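Local coordinates for protein-glutaminase (Chryseobacterium proteolyticum, PDB 3A55) that probably deamidates protein-bound glutamine to glutamate, releasing ammonia, and is held here as an engineered pro form resembling a reaction intermediate, at residues Thr27-Ile32 against Arg66-Asn71; Phe43-Gln48 against Val255-Pro260; Ser117-Val122 against Asn170-Glu175; Ile103-Val108 against Tyr264-Asn269. The protein carries 1 engineered substitution. All blocks are in the same frame, centred on the assembly; numbering follows the deposited sequence. Where two conformers were deposited one is given.

Contact 1: Thr27-Ile32 against Arg66-Asn71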
# COMPACT_ATOMS: atom_id res chain seq x y z
N THR A 27 -0.17 -10.31 -12.34
CA THR A 27 -0.28 -8.99 -11.73
C THR A 27 -0.12 -7.93 -12.82
O THR A 27 0.20 -8.26 -13.96
CB THR A 27 0.80 -8.77 -10.65
OG1 THR A 27 0.62 -7.49 -10.05
CG2 THR A 27 2.19 -8.86 -11.24
N VAL A 28 -0.36 -6.68 -12.45
CA VAL A 28 -0.21 -5.57 -13.39
C VAL A 28 0.97 -4.71 -12.95
O VAL A 28 0.95 -4.16 -11.85
CB VAL A 28 -1.48 -4.69 -13.43
CG1 VAL A 28 -1.26 -3.44 -14.28
CG2 VAL A 28 -2.67 -5.50 -13.92
N PRO A 29 2.02 -4.60 -13.79
CA PRO A 29 3.12 -3.71 -13.44
C PRO A 29 2.66 -2.26 -13.60
O PRO A 29 1.90 -1.96 -14.53
CB PRO A 29 4.21 -4.06 -14.45
CG PRO A 29 3.51 -4.67 -15.57
CD PRO A 29 2.23 -5.28 -15.08
N VAL A 30 3.12 -1.40 -12.70
CA VAL A 30 2.68 0.01 -12.70
C VAL A 30 3.83 1.00 -12.77
O VAL A 30 3.59 2.21 -12.85
CB VAL A 30 1.81 0.34 -11.45
CG1 VAL A 30 0.51 -0.45 -11.48
CG2 VAL A 30 2.58 0.14 -10.13
N GLY A 31 5.07 0.52 -12.77
CA GLY A 31 6.21 1.41 -12.85
C GLY A 31 7.45 0.65 -13.27
O GLY A 31 7.62 -0.51 -12.92
N ILE A 32 8.30 1.30 -14.06
CA ILE A 32 9.59 0.73 -14.37
C ILE A 32 10.61 1.87 -14.34
O ILE A 32 10.47 2.86 -15.06
CB ILE A 32 9.53 -0.09 -15.68
CG1 ILE A 32 10.87 -0.75 -16.00
CG2 ILE A 32 9.03 0.74 -16.82
CD1 ILE A 32 10.73 -1.95 -16.92
N ARG A 66 7.59 -3.07 -19.89
CA ARG A 66 7.43 -1.68 -20.30
C ARG A 66 6.07 -1.46 -20.96
O ARG A 66 5.37 -0.48 -20.66
CB ARG A 66 8.55 -1.25 -21.24
CG ARG A 66 8.56 0.23 -21.54
CD ARG A 66 9.80 0.64 -22.33
NE ARG A 66 11.03 0.47 -21.56
CZ ARG A 66 11.92 -0.49 -21.76
NH1 ARG A 66 13.01 -0.55 -21.00
NH2 ARG A 66 11.74 -1.39 -22.72
N GLN A 67 5.68 -2.37 -21.84
CA GLN A 67 4.39 -2.26 -22.53
C GLN A 67 3.23 -2.46 -21.57
O GLN A 67 2.21 -1.77 -21.66
CB GLN A 67 4.31 -3.26 -23.67
CG GLN A 67 5.26 -2.94 -24.79
CD GLN A 67 5.00 -1.58 -25.39
OE1 GLN A 67 3.91 -1.31 -25.89
NE2 GLN A 67 6.00 -0.71 -25.34
N ALA A 68 3.39 -3.37 -20.61
CA ALA A 68 2.33 -3.64 -19.66
C ALA A 68 2.13 -2.46 -18.70
O ALA A 68 1.00 -2.16 -18.28
CB ALA A 68 2.62 -4.92 -18.87
N VAL A 69 3.23 -1.79 -18.35
CA VAL A 69 3.15 -0.59 -17.50
C VAL A 69 2.41 0.51 -18.25
O VAL A 69 1.49 1.15 -17.71
CB VAL A 69 4.56 -0.08 -17.11
CG1 VAL A 69 4.48 1.32 -16.51
CG2 VAL A 69 5.21 -1.05 -16.12
N LYS A 70 2.81 0.74 -19.49
CA LYS A 70 2.21 1.78 -20.33
C LYS A 70 0.70 1.59 -20.39
O LYS A 70 -0.06 2.54 -20.18
CB LYS A 70 2.83 1.70 -21.74
CG LYS A 70 2.42 2.82 -22.68
CD LYS A 70 3.13 2.68 -24.03
CE LYS A 70 2.62 1.49 -24.81
NZ LYS A 70 2.95 1.55 -26.28
N ASN A 71 0.27 0.35 -20.61
CA ASN A 71 -1.12 0.05 -20.90
C ASN A 71 -1.94 -0.47 -19.71
O ASN A 71 -3.13 -0.76 -19.86
CB ASN A 71 -1.22 -0.93 -22.07
CG ASN A 71 -0.62 -0.35 -23.34
OD1 ASN A 71 0.16 -1.01 -24.01
ND2 ASN A 71 -0.96 0.89 -23.64
O HOH W 1 0.31 0.26 -15.30

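Contact 2: Phe43-Gln48 against Val255-Pro260. Engineered in segment 43-48: Q47 (natural residue Ala).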
# COMPACT_ATOMS: atom_id res chain seq x y z
N PHE A 43 4.55 -3.06 -8.94
CA PHE A 43 3.31 -3.73 -9.33
C PHE A 43 2.14 -3.19 -8.54
O PHE A 43 2.32 -2.59 -7.49
CB PHE A 43 3.40 -5.23 -9.06
CG PHE A 43 4.45 -5.93 -9.85
CD1 PHE A 43 4.26 -6.19 -11.21
CD2 PHE A 43 5.61 -6.35 -9.24
CE1 PHE A 43 5.24 -6.88 -11.94
CE2 PHE A 43 6.59 -7.02 -9.98
CZ PHE A 43 6.40 -7.27 -11.33
N MET A 44 0.94 -3.46 -9.04
CA MET A 44 -0.27 -3.06 -8.31
C MET A 44 -0.30 -3.70 -6.93
O MET A 44 0.16 -4.84 -6.74
CB MET A 44 -1.52 -3.44 -9.09
CG MET A 44 -1.73 -4.93 -9.24
SD MET A 44 -3.23 -5.36 -10.15
CE MET A 44 -4.49 -4.86 -9.01
N LEU A 45 -0.82 -2.94 -5.97
CA LEU A 45 -1.12 -3.40 -4.61
C LEU A 45 0.11 -3.57 -3.73
O LEU A 45 0.24 -2.91 -2.69
CB LEU A 45 -2.01 -4.64 -4.62
CG LEU A 45 -2.74 -4.94 -3.31
CD1 LEU A 45 -3.61 -3.75 -2.89
CD2 LEU A 45 -3.59 -6.20 -3.45
N THR A 46 1.03 -4.46 -4.11
CA THR A 46 2.25 -4.60 -3.34
C THR A 46 3.05 -3.29 -3.32
O THR A 46 3.16 -2.60 -4.35
CB THR A 46 3.16 -5.77 -3.83
OG1 THR A 46 4.34 -5.81 -3.03
CG2 THR A 46 3.54 -5.60 -5.30
N GLN A 47 3.58 -2.94 -2.16
CA GLN A 47 4.42 -1.77 -2.01
C GLN A 47 5.89 -2.03 -2.31
O GLN A 47 6.68 -1.14 -2.23
CB GLN A 47 4.29 -1.20 -0.60
CG GLN A 47 2.88 -0.81 -0.27
CD GLN A 47 2.62 -0.76 1.21
OE1 GLN A 47 2.97 -1.62 1.99
N GLN A 48 6.22 -3.28 -2.61
CA GLN A 48 7.61 -3.67 -2.80
C GLN A 48 8.11 -3.43 -4.22
O GLN A 48 7.35 -3.52 -5.19
CB GLN A 48 7.81 -5.16 -2.44
CG GLN A 48 7.41 -5.53 -1.00
CD GLN A 48 7.51 -7.03 -0.75
OE1 GLN A 48 6.51 -7.75 -0.76
NE2 GLN A 48 8.73 -7.51 -0.57
N VAL A 255 -11.42 3.44 -1.40
CA VAL A 255 -10.42 2.94 -2.35
C VAL A 255 -9.35 2.15 -1.59
O VAL A 255 -8.71 2.67 -0.68
CB VAL A 255 -9.79 4.08 -3.16
CG1 VAL A 255 -8.68 3.55 -4.06
CG2 VAL A 255 -10.85 4.78 -3.98
N TYR A 256 -9.19 0.89 -1.97
CA TYR A 256 -8.21 -0.00 -1.34
C TYR A 256 -6.82 0.25 -1.92
O TYR A 256 -5.83 0.33 -1.19
CB TYR A 256 -8.62 -1.45 -1.60
CG TYR A 256 -7.90 -2.53 -0.81
CD1 TYR A 256 -7.43 -3.68 -1.45
CD2 TYR A 256 -7.75 -2.42 0.57
CE1 TYR A 256 -6.82 -4.71 -0.74
CE2 TYR A 256 -7.13 -3.45 1.31
CZ TYR A 256 -6.67 -4.58 0.64
OH TYR A 256 -6.07 -5.62 1.33
N TYR A 257 -6.76 0.38 -3.24
CA TYR A 257 -5.51 0.67 -3.93
C TYR A 257 -5.80 1.57 -5.13
O TYR A 257 -6.79 1.37 -5.83
CB TYR A 257 -4.82 -0.62 -4.40
CG TYR A 257 -3.68 -0.35 -5.34
CD1 TYR A 257 -2.44 0.09 -4.86
CD2 TYR A 257 -3.86 -0.47 -6.72
CE1 TYR A 257 -1.39 0.37 -5.75
CE2 TYR A 257 -2.83 -0.19 -7.60
CZ TYR A 257 -1.61 0.23 -7.12
OH TYR A 257 -0.60 0.52 -8.00
N ARG A 258 -4.94 2.56 -5.34
CA ARG A 258 -5.03 3.44 -6.51
C ARG A 258 -3.75 3.26 -7.33
O ARG A 258 -2.65 3.40 -6.80
CB ARG A 258 -5.18 4.90 -6.10
CG ARG A 258 -5.10 5.84 -7.30
CD ARG A 258 -4.95 7.31 -6.86
NE ARG A 258 -4.75 8.21 -8.00
CZ ARG A 258 -3.56 8.50 -8.52
NH1 ARG A 258 -2.46 7.98 -7.99
NH2 ARG A 258 -3.46 9.34 -9.55
N SER A 259 -3.90 2.97 -8.62
CA SER A 259 -2.73 2.83 -9.47
C SER A 259 -2.22 4.22 -9.89
O SER A 259 -2.95 5.21 -9.78
CB SER A 259 -3.06 2.02 -10.72
OG SER A 259 -3.80 2.82 -11.64
N PRO A 260 -0.97 4.29 -10.39
CA PRO A 260 -0.48 5.56 -10.93
C PRO A 260 -1.29 6.07 -12.12
O PRO A 260 -1.17 7.25 -12.45
CB PRO A 260 0.96 5.24 -11.34
CG PRO A 260 1.34 4.06 -10.46
CD PRO A 260 0.08 3.25 -10.37
O HOH W 2 1.55 0.07 -6.82

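Contact 3: Ser117-Val122 against Asn170-Glu175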
# COMPACT_ATOMS: atom_id res chain seq x y z
N SER A 117 -18.03 12.69 7.29
CA SER A 117 -16.72 12.80 6.66
C SER A 117 -15.78 13.71 7.44
O SER A 117 -14.57 13.73 7.19
CB SER A 117 -16.85 13.28 5.21
OG SER A 117 -17.17 12.19 4.36
N VAL A 118 -16.33 14.47 8.38
CA VAL A 118 -15.54 15.39 9.19
C VAL A 118 -15.71 15.11 10.68
O VAL A 118 -16.83 15.13 11.21
CB VAL A 118 -15.85 16.88 8.85
CG1 VAL A 118 -14.95 17.81 9.63
CG2 VAL A 118 -15.67 17.13 7.34
N ILE A 119 -14.59 14.85 11.35
CA ILE A 119 -14.55 14.57 12.78
C ILE A 119 -14.77 15.91 13.53
O ILE A 119 -14.24 16.94 13.11
CB ILE A 119 -13.21 13.86 13.13
CG1 ILE A 119 -13.27 12.36 12.77
CG2 ILE A 119 -12.85 13.99 14.59
CD1 ILE A 119 -13.51 12.05 11.30
N PRO A 120 -15.59 15.91 14.60
CA PRO A 120 -16.02 17.19 15.18
C PRO A 120 -14.95 18.04 15.88
O PRO A 120 -15.11 19.27 15.96
CB PRO A 120 -17.09 16.77 16.19
CG PRO A 120 -16.75 15.35 16.54
CD PRO A 120 -16.26 14.76 15.24
N ASP A 121 -13.91 17.41 16.41
CA ASP A 121 -12.90 18.12 17.20
C ASP A 121 -11.63 17.28 17.36
O ASP A 121 -11.61 16.07 17.03
CB ASP A 121 -13.45 18.55 18.57
CG ASP A 121 -14.13 17.40 19.30
OD1 ASP A 121 -15.22 17.64 19.88
OD2 ASP A 121 -13.59 16.27 19.30
N VAL A 122 -10.57 17.91 17.86
CA VAL A 122 -9.28 17.22 17.97
C VAL A 122 -9.32 16.16 19.07
O VAL A 122 -8.61 15.17 18.98
CB VAL A 122 -8.10 18.21 18.17
CG1 VAL A 122 -8.14 18.82 19.56
CG2 VAL A 122 -6.76 17.51 17.90
N ASN A 170 -16.98 3.98 14.46
CA ASN A 170 -17.29 5.19 15.24
C ASN A 170 -18.22 6.16 14.51
O ASN A 170 -18.57 7.22 15.05
CB ASN A 170 -16.00 5.93 15.61
CG ASN A 170 -15.23 5.26 16.73
OD1 ASN A 170 -15.32 5.68 17.89
ND2 ASN A 170 -14.48 4.22 16.39
N GLY A 171 -18.63 5.81 13.30
CA GLY A 171 -19.55 6.64 12.52
C GLY A 171 -18.90 7.63 11.57
O GLY A 171 -19.56 8.55 11.07
N TYR A 172 -17.60 7.44 11.30
CA TYR A 172 -16.87 8.37 10.45
C TYR A 172 -16.30 7.69 9.21
O TYR A 172 -16.02 6.50 9.21
CB TYR A 172 -15.71 9.01 11.22
CG TYR A 172 -16.16 9.80 12.43
CD1 TYR A 172 -15.97 9.30 13.72
CD2 TYR A 172 -16.80 11.03 12.27
CE1 TYR A 172 -16.39 10.02 14.83
CE2 TYR A 172 -17.23 11.75 13.39
CZ TYR A 172 -17.02 11.24 14.66
OH TYR A 172 -17.45 11.95 15.76
N ASP A 173 -16.14 8.47 8.15
CA ASP A 173 -15.32 8.04 7.03
C ASP A 173 -14.10 8.94 6.93
O ASP A 173 -13.91 9.86 7.75
CB ASP A 173 -16.13 8.03 5.71
CG ASP A 173 -15.63 6.96 4.72
OD1 ASP A 173 -14.48 6.51 4.84
OD2 ASP A 173 -16.40 6.59 3.80
N CYS A 174 -13.24 8.65 5.95
CA CYS A 174 -12.04 9.43 5.76
C CYS A 174 -11.59 9.29 4.31
O CYS A 174 -12.25 8.61 3.51
CB CYS A 174 -10.93 8.93 6.70
SG CYS A 174 -10.49 7.17 6.48
N GLU A 175 -10.49 9.95 3.99
CA GLU A 175 -9.82 9.73 2.71
C GLU A 175 -8.63 8.79 2.87
O GLU A 175 -8.22 8.47 3.99
CB GLU A 175 -9.36 11.06 2.14
CG GLU A 175 -10.49 11.96 1.63
CD GLU A 175 -9.99 13.35 1.29
OE1 GLU A 175 -9.64 14.09 2.24
OE2 GLU A 175 -9.92 13.70 0.09
O HOH W 3 -12.38 12.17 7.89
O HOH W 4 -14.71 10.84 3.55

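Contact 4: Ile103-Val108 against Tyr264-Asn269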
# COMPACT_ATOMS: atom_id res chain seq x y z
N ILE A 103 -11.34 -5.68 -11.88
CA ILE A 103 -10.92 -5.33 -10.52
C ILE A 103 -10.12 -4.03 -10.39
O ILE A 103 -10.16 -3.38 -9.35
CB ILE A 103 -10.17 -6.48 -9.80
CG1 ILE A 103 -8.86 -6.85 -10.51
CG2 ILE A 103 -11.10 -7.68 -9.62
CD1 ILE A 103 -7.92 -7.67 -9.64
N LEU A 104 -9.41 -3.65 -11.45
CA LEU A 104 -8.64 -2.43 -11.44
C LEU A 104 -9.32 -1.51 -12.44
O LEU A 104 -9.12 -1.63 -13.65
CB LEU A 104 -7.17 -2.70 -11.81
CG LEU A 104 -6.17 -1.56 -11.69
CD1 LEU A 104 -6.09 -1.01 -10.27
CD2 LEU A 104 -4.79 -2.01 -12.18
N THR A 105 -10.14 -0.61 -11.92
CA THR A 105 -11.21 -0.02 -12.70
C THR A 105 -11.30 1.50 -12.59
O THR A 105 -10.81 2.11 -11.64
CB THR A 105 -12.57 -0.63 -12.27
OG1 THR A 105 -13.60 -0.19 -13.16
CG2 THR A 105 -12.93 -0.23 -10.83
N LYS A 106 -11.93 2.11 -13.59
CA LYS A 106 -12.26 3.52 -13.56
C LYS A 106 -13.73 3.71 -13.20
O LYS A 106 -14.21 4.84 -13.10
CB LYS A 106 -11.97 4.18 -14.92
CG LYS A 106 -10.49 4.26 -15.31
CD LYS A 106 -9.70 5.16 -14.36
CE LYS A 106 -8.41 5.69 -15.00
NZ LYS A 106 -7.40 4.63 -15.31
N GLU A 107 -14.44 2.59 -13.03
CA GLU A 107 -15.84 2.60 -12.61
C GLU A 107 -15.91 2.90 -11.12
O GLU A 107 -15.90 1.98 -10.30
CB GLU A 107 -16.51 1.25 -12.90
CG GLU A 107 -16.48 0.80 -14.36
CD GLU A 107 -17.46 1.56 -15.24
OE1 GLU A 107 -18.32 2.28 -14.70
OE2 GLU A 107 -17.36 1.43 -16.47
N VAL A 108 -15.95 4.18 -10.77
CA VAL A 108 -15.94 4.62 -9.38
C VAL A 108 -17.26 4.30 -8.70
O VAL A 108 -18.34 4.56 -9.25
CB VAL A 108 -15.66 6.14 -9.28
CG1 VAL A 108 -15.74 6.62 -7.84
CG2 VAL A 108 -14.30 6.48 -9.88
N TYR A 264 -8.81 2.35 -9.70
CA TYR A 264 -9.10 1.99 -8.32
C TYR A 264 -9.35 0.51 -8.20
O TYR A 264 -9.93 -0.12 -9.08
CB TYR A 264 -10.36 2.70 -7.85
CG TYR A 264 -10.29 4.21 -7.68
CD1 TYR A 264 -9.08 4.89 -7.62
CD2 TYR A 264 -11.47 4.94 -7.50
CE1 TYR A 264 -9.04 6.28 -7.44
CE2 TYR A 264 -11.44 6.32 -7.31
CZ TYR A 264 -10.24 6.98 -7.28
OH TYR A 264 -10.24 8.34 -7.08
N LEU A 265 -8.91 -0.02 -7.07
CA LEU A 265 -9.21 -1.39 -6.66
C LEU A 265 -9.94 -1.30 -5.33
O LEU A 265 -9.54 -0.51 -4.47
CB LEU A 265 -7.91 -2.18 -6.50
CG LEU A 265 -7.99 -3.55 -5.83
CD1 LEU A 265 -8.72 -4.56 -6.72
CD2 LEU A 265 -6.60 -4.06 -5.46
N TYR A 266 -10.99 -2.10 -5.15
CA TYR A 266 -11.79 -2.08 -3.93
C TYR A 266 -11.65 -3.35 -3.10
O TYR A 266 -11.24 -4.39 -3.61
CB TYR A 266 -13.26 -1.86 -4.28
CG TYR A 266 -13.52 -0.50 -4.89
CD1 TYR A 266 -13.56 0.65 -4.10
CD2 TYR A 266 -13.68 -0.35 -6.28
CE1 TYR A 266 -13.79 1.90 -4.64
CE2 TYR A 266 -13.91 0.91 -6.84
CZ TYR A 266 -13.96 2.03 -6.02
OH TYR A 266 -14.19 3.28 -6.56
N ASP A 267 -11.99 -3.26 -1.82
CA ASP A 267 -12.03 -4.41 -0.91
C ASP A 267 -13.22 -4.18 0.03
O ASP A 267 -13.06 -4.00 1.24
CB ASP A 267 -10.72 -4.54 -0.13
CG ASP A 267 -10.66 -5.80 0.75
OD1 ASP A 267 -11.20 -6.85 0.36
OD2 ASP A 267 -10.05 -5.73 1.84
N ASN A 268 -14.42 -4.16 -0.54
CA ASN A 268 -15.61 -3.67 0.17
C ASN A 268 -16.04 -4.45 1.43
O ASN A 268 -16.75 -3.91 2.29
CB ASN A 268 -16.79 -3.51 -0.80
CG ASN A 268 -16.57 -2.39 -1.80
OD1 ASN A 268 -17.04 -2.46 -2.94
ND2 ASN A 268 -15.84 -1.35 -1.39
N ASN A 269 -15.63 -5.70 1.52
CA ASN A 269 -15.98 -6.53 2.67
C ASN A 269 -14.77 -6.89 3.52
O ASN A 269 -14.84 -7.77 4.38
CB ASN A 269 -16.70 -7.80 2.20
CG ASN A 269 -17.99 -7.49 1.47
OD1 ASN A 269 -18.17 -7.88 0.31
ND2 ASN A 269 -18.89 -6.77 2.14
O HOH W 5 -12.01 -3.66 -7.41

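Contact 1: Thr27-Ile32 against Arg66-Asn71
P29 presses its ring against A68 and V69, the latter giving the largest share of the helix side. The closest touch is P29 CG on A68 CB at 3.4 Å, tighter than usual for two carbons. One atom further back in the ring, P29 CB meets V69 CG2 at 3.6 Å. V69 uses both its methyls. CG1 stands anti to the backbone N (chi1 167°) and reaches over the peptide that follows V30, coming 3.8 Å from V30 C, while CG2 turns to the G31 N, 3.7 Å away. Beyond it I32 CG2 touches the same V69 CG2 more loosely, at 4.3 Å. The backbones also meet: V69 CA points its hydrogen at P29 O, 3.5 Å off and nearly in line (162° at H), and water 1 donates to P29 O and to V69 O, so the carbonyl of P29 has two partners. This is a helix laid across an antiparallel sheet: helix 66-71 passes strand 29-32 with 6.7 Å between the segment axes and 115° between their directions. Within that strand V30 and G31 both face S42, a classic beta bulge against the neighbouring strand 38-43. Further out, V75 of strand 75-79 touches P29 and A68 alike, and F43 packs on P29 from strand 38-43.

Contact 2: Phe43-Gln48 against Val255-Pro260
F43 and Y257 meet through water 2, which donates to F43 O at 2.8 Å and also bonds the phenol oxygen of Y257. From here segment 43-48 runs as the loop between strands 38-43 and 49-52, laid against the strand 255-258, where Y256 and Y257 form a classic beta bulge facing L265. M44 comes next: its CA lies 3.6 Å from Y257 OH, and its CB touches Y257 CE2 at 3.8 Å. The peptide that follows sits on the tyrosine itself, with L45 N 3.3 Å above the plane of the Y257 ring and over its centre. L45 takes a positive phi (75°) at the middle of a classic gamma turn, closed by T46 N donating to M44 O. Its side chain, with CG anti to the backbone N (chi1 -161°), sends CD1 between the two tyrosines, 3.7 Å from Y257 CB and 4.0 Å from Y256 CE1. The far end of Y256 is held through its OH by N272. L45 O bonds to Y196 OH, and T46 OG1 to D154. Q47, an engineered residue in place of alanine, is joined covalently through CD to C156 SG, while its NE2 is not modelled. That is consistent with an acyl-enzyme-like state at a Cys-His-Asp site in this papain-related clan. The loop then closes an ST turn: Q48 N donates to T46 OG1 across 3.2 Å, the angle at hydrogen 166°.

Contact 3: Ser117-Val122 against Asn170-Glu175
Y172 lays its ring over I119 and brings its hydroxyl to P120. Starting at the root, Y172 CB lies 3.8 Å from I119 CD1, and the same methyl continues under the ring to Y172 CD2 at 3.6 Å. With CG anti to the carbonyl carbon (chi1 -60°), the ring runs out along the 117-122 backbone and offers one face to I119. There I119 CG1 makes a CH-pi contact, 3.9 Å from the ring centroid and 14° off the normal. Further along the same ring side, Y172 CE2 comes within 3.9 Å of I119 CA. At the tip Y172 OH meets P120 CD at 3.1 Å, the proline crossing at about a right angle. An alanine here is likely to strip the cover from I119 and P120, opening a gap against the short strand. That strand, 118-119, pairs in parallel with strand 196-205 of the mixed sheet, and segment 170-175 leads into another member of the sheet after helix 156-169 is closed by a Schellman motif at G171. Past the ring the backbones are linked by water 3, which donates to S117 O and D173 O. D173 OD1 takes the next N-H, C174 N, at 2.7 Å, on its anti side and 30° out of the carboxylate plane, and R164 adds a salt bridge to the same oxygen. On the other strand end, D121 N-caps helix 122-133.

Contact 4: Ile103-Val108 against Tyr264-Asn269
A single antiparallel bridge adds the chain just after helix 94-103 to the edge of the small two-stranded sheet, at the hydrogen-bonded pair T105 and Y264. T105 N donates to Y264 O at 2.9 Å, and Y264 N returns a nearly straight bond to T105 O (2.8 Å, 177°). Two residues back, I103 O accepts from water 5, which in turn accepts from Y266 N; L265 CA makes a CA-H...O contact of 3.5 Å to the same I103 O. T105 OG1, anti to the backbone N (chi1 -172°), takes the E107 N in an ST turn, 2.9 Å. Its CG2 goes the other way, to the edge of the Y266 ring. A valine in its place would probably leave E107 N without its acceptor and let the turn relax. The turned chain brings V108 back to the tyrosines, meeting Y264 obliquely: V108 CG2 touches Y264 CE2 at 3.8 Å, and V108 CA lies 3.6 Å from Y266 OH, which bonds to K109 N. Behind the bridge, L265 pairs with Y256 and Y257 of strand 255-258, putting strand 264-266 between that strand and the chain that leaves helix 94-103.

From the N terminus, contact 1 opens first, and its loop through the antiparallel sheet closes at helix 59-71. Before that, contact 2 opens at 43-48, so the two cross; they touch, V28 O probably accepting from M44 N. Contact 4 opens at 103-108, after contact 1 has closed. Contact 3 then opens and closes within the spans of contacts 2 and 4, its centre about 36 Å from that of contact 1 on the opposite side of the chain's centre. Contacts 2 and 4 close on strands 255-258 and 264-266, crossing each other. The small sheet receives both the 43-48 loop and the chain leaving helix 94-103, while contact 3 joins strand 118-119 of the mixed sheet to the loop before strand 175-180.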